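PDB 4M88: extracellular ligand-binding receptor from Verminephrobacter eiseniae, which probably binds an amino acid or a similar small solute outside the cytoplasm and delivers it to an ABC transporter. Local coordinates for residues 8-13 / 51-56. Numbering follows the deposited sequence.
Sequences GQIGPF and ADDRFS
The ring of F13 turns its edge to the second strand: CE2 lies 3.5 Å from A51 O, with D52 CA close to the same plane. F13 CG sits anti to its own carbonyl carbon (chi1 -64°), which turns the ring back along the end of strand 4-11, beside G11. The F55 ring meets P12 obliquely, and the closest carbons of the two side chains, P12 CB and F55 CB, are 3.9 Å apart. The D53 side chain lies alongside that of P12, pointing the same way. Its OD1 is 3.3 Å from P12 CA and also takes the F55 N-H nearly along the C-O axis, closing an Asx turn. D52 makes another: its OD1 receives R54 N from above the carboxylate plane, while OD2 bonds to T14. A water lies between I10 O and D53 OD2, in reach of both. The strands themselves pair in parallel, A51 N giving to Q9 O and, straighter, G11 N to A51 O (3.0 Å, 161° at the hydrogen). D53 N, one residue past strand 45-52, reaches G11 O at 2.9 Å from above the carbonyl plane. In leucine-binding-protein relatives the loops after such strand ends face the interlobe cleft, which these turns probably border. Within this first beta-alpha-beta unit, edge strand 45-52 flanks strand 4-11; helix 18-37 packs against Q9, P12 and F13, and helix 57-68, N-capped by S56, covers I10, A51 and D53.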
ATOM      1  N   GLY A   8       2.117  12.040  13.104  1.00 13.50           N
ATOM      2  CA  GLY A   8       1.014  12.603  12.349  1.00 17.88           C
ATOM      3  C   GLY A   8       0.583  11.674  11.242  1.00 19.53           C
ATOM      4  O   GLY A   8       1.406  10.952  10.677  1.00 17.34           O
ATOM      5  N   GLN A   9      -0.710  11.659  10.941  1.00 14.77           N
ATOM      6  CA  GLN A   9      -1.153  11.016   9.714  1.00 13.85           C
ATOM      7  C   GLN A   9      -1.958  12.005   8.901  1.00 14.81           C
ATOM      8  O   GLN A   9      -3.043  12.444   9.324  1.00 14.90           O
ATOM      9  CB  GLN A   9      -1.992   9.761   9.975  1.00 14.44           C
ATOM     10  CG  GLN A   9      -2.444   9.090   8.666  1.00 15.39           C
ATOM     11  CD  GLN A   9      -3.541   8.050   8.858  1.00 17.40           C
ATOM     12  OE1 GLN A   9      -3.994   7.806   9.975  1.00 19.44           O
ATOM     13  NE2 GLN A   9      -3.991   7.451   7.751  1.00 17.57           N
ATOM     14  N   ILE A  10      -1.425  12.374   7.742  1.00 13.59           N
ATOM     15  CA  ILE A  10      -2.199  13.135   6.773  1.00 13.36           C
ATOM     16  C   ILE A  10      -2.765  12.137   5.776  1.00 19.72           C
ATOM     17  O   ILE A  10      -2.022  11.355   5.181  1.00 19.48           O
ATOM     18  CB  ILE A  10      -1.344  14.162   6.030  1.00 13.41           C
ATOM     19  CG1 ILE A  10      -0.721  15.153   7.023  1.00 12.66           C
ATOM     20  CG2 ILE A  10      -2.188  14.901   5.018  1.00 13.98           C
ATOM     21  CD1 ILE A  10       0.229  16.160   6.364  1.00 17.93           C
ATOM     22  N   GLY A  11      -4.080  12.147   5.592  1.00 14.19           N
ATOM     23  CA  GLY A  11      -4.693  11.097   4.801  1.00 14.83           C
ATOM     24  C   GLY A  11      -5.957  11.567   4.122  1.00 12.58           C
ATOM     25  O   GLY A  11      -6.535  12.588   4.496  1.00 15.47           O
ATOM     26  N   PRO A  12      -6.394  10.830   3.095  1.00 16.51           N
ATOM     27  CA  PRO A  12      -7.612  11.194   2.379  1.00 13.29           C
ATOM     28  C   PRO A  12      -8.858  10.722   3.130  1.00 15.74           C
ATOM     29  O   PRO A  12      -9.567   9.822   2.662  1.00 14.49           O
ATOM     30  CB  PRO A  12      -7.455  10.454   1.045  1.00 14.30           C
ATOM     31  CG  PRO A  12      -6.631   9.235   1.402  1.00 13.71           C
ATOM     32  CD  PRO A  12      -5.701   9.673   2.499  1.00 15.74           C
ATOM     33  N   PHE A  13      -9.122  11.321   4.289  1.00 15.96           N
ATOM     34  CA  PHE A  13     -10.222  10.865   5.145  1.00 13.91           C
ATOM     35  C   PHE A  13     -11.615  11.160   4.586  1.00 18.68           C
ATOM     36  O   PHE A  13     -12.581  10.460   4.905  1.00 22.23           O
ATOM     37  CB  PHE A  13     -10.060  11.421   6.558  1.00 15.25           C
ATOM     38  CG  PHE A  13      -8.837  10.909   7.249  1.00 17.43           C
ATOM     39  CD1 PHE A  13      -8.748   9.565   7.605  1.00 19.17           C
ATOM     40  CD2 PHE A  13      -7.767  11.750   7.527  1.00 18.31           C
ATOM     41  CE1 PHE A  13      -7.617   9.067   8.234  1.00 21.27           C
ATOM     42  CE2 PHE A  13      -6.631  11.256   8.165  1.00 19.14           C
ATOM     43  CZ  PHE A  13      -6.561   9.916   8.522  1.00 21.08           C
ATOM     44  N   ALA A  51      -5.001  14.672   9.917  1.00 15.05           N
ATOM     45  CA  ALA A  51      -5.385  15.810   9.105  1.00 17.57           C
ATOM     46  C   ALA A  51      -5.876  15.254   7.782  1.00 17.54           C
ATOM     47  O   ALA A  51      -5.288  14.312   7.252  1.00 17.86           O
ATOM     48  CB  ALA A  51      -4.201  16.743   8.898  1.00 20.33           C
ATOM     49  N   ASP A  52      -6.954  15.833   7.264  1.00 18.62           N
ATOM     50  CA  ASP A  52      -7.594  15.348   6.043  1.00 17.44           C
ATOM     51  C   ASP A  52      -7.103  16.125   4.823  1.00 18.08           C
ATOM     52  O   ASP A  52      -7.278  17.344   4.760  1.00 17.53           O
ATOM     53  CB  ASP A  52      -9.116  15.491   6.198  1.00 15.87           C
ATOM     54  CG  ASP A  52      -9.896  15.031   4.980  1.00 21.75           C
ATOM     55  OD1 ASP A  52      -9.360  14.272   4.146  1.00 17.91           O
ATOM     56  OD2 ASP A  52     -11.079  15.428   4.869  1.00 24.91           O
ATOM     57  N   ASP A  53      -6.493  15.424   3.861  1.00 17.05           N
ATOM     58  CA  ASP A  53      -6.031  16.060   2.622  1.00 17.16           C
ATOM     59  C   ASP A  53      -7.075  15.981   1.518  1.00 21.27           C
ATOM     60  O   ASP A  53      -6.887  16.541   0.428  1.00 20.49           O
ATOM     61  CB  ASP A  53      -4.663  15.494   2.160  1.00 21.55           C
ATOM     62  CG  ASP A  53      -4.719  14.006   1.744  1.00 30.82           C
ATOM     63  OD1 ASP A  53      -5.699  13.578   1.085  1.00 27.14           O
ATOM     64  OD2 ASP A  53      -3.753  13.254   2.062  1.00 32.62           O
ATOM     65  N   ARG A  54      -8.180  15.290   1.807  1.00 17.01           N
ATOM     66  CA  ARG A  54      -9.339  15.247   0.909  1.00 16.90           C
ATOM     67  C   ARG A  54      -9.033  14.623  -0.455  1.00 18.47           C
ATOM     68  O   ARG A  54      -9.676  14.957  -1.452  1.00 24.26           O
ATOM     69  CB  ARG A  54      -9.944  16.648   0.713  1.00 24.85           C
ATOM     70  CG  ARG A  54     -10.233  17.393   2.004  1.00 27.06           C
ATOM     71  CD  ARG A  54     -10.916  18.731   1.750  1.00 37.18           C
ATOM     72  NE  ARG A  54     -10.122  19.623   0.902  1.00 44.10           N
ATOM     73  CZ  ARG A  54      -9.099  20.361   1.332  1.00 49.64           C
ATOM     74  NH1 ARG A  54      -8.716  20.306   2.606  1.00 51.07           N
ATOM     75  NH2 ARG A  54      -8.449  21.151   0.481  1.00 48.33           N
ATOM     76  N   PHE A  55      -8.056  13.721  -0.493  1.00 16.76           N
ATOM     77  CA  PHE A  55      -7.634  13.077  -1.742  1.00 17.20           C
ATOM     78  C   PHE A  55      -7.232  14.073  -2.825  1.00 21.49           C
ATOM     79  O   PHE A  55      -7.631  13.934  -3.983  1.00 26.07           O
ATOM     80  CB  PHE A  55      -8.726  12.146  -2.281  1.00 21.18           C
ATOM     81  CG  PHE A  55      -8.215  11.133  -3.268  1.00 23.67           C
ATOM     82  CD1 PHE A  55      -7.065  10.404  -2.994  1.00 24.99           C
ATOM     83  CD2 PHE A  55      -8.888  10.904  -4.458  1.00 31.15           C
ATOM     84  CE1 PHE A  55      -6.588   9.467  -3.893  1.00 27.14           C
ATOM     85  CE2 PHE A  55      -8.420   9.963  -5.365  1.00 29.64           C
ATOM     86  CZ  PHE A  55      -7.266   9.243  -5.079  1.00 27.38           C
ATOM     87  N   SER A  56      -6.439  15.076  -2.451  1.00 18.54           N
ATOM     88  CA  SER A  56      -5.944  16.054  -3.417  1.00 23.60           C
ATOM     89  C   SER A  56      -4.535  16.520  -3.063  1.00 22.44           C
ATOM     90  O   SER A  56      -4.144  16.531  -1.893  1.00 19.30           O
ATOM     91  CB  SER A  56      -6.866  17.271  -3.474  1.00 28.83           C
ATOM     92  OG  SER A  56      -6.894  17.927  -2.225  1.00 30.99           O
TER
HETATM   93  O   HOH W   1      -1.908  11.643   2.473  1.00 24.51           O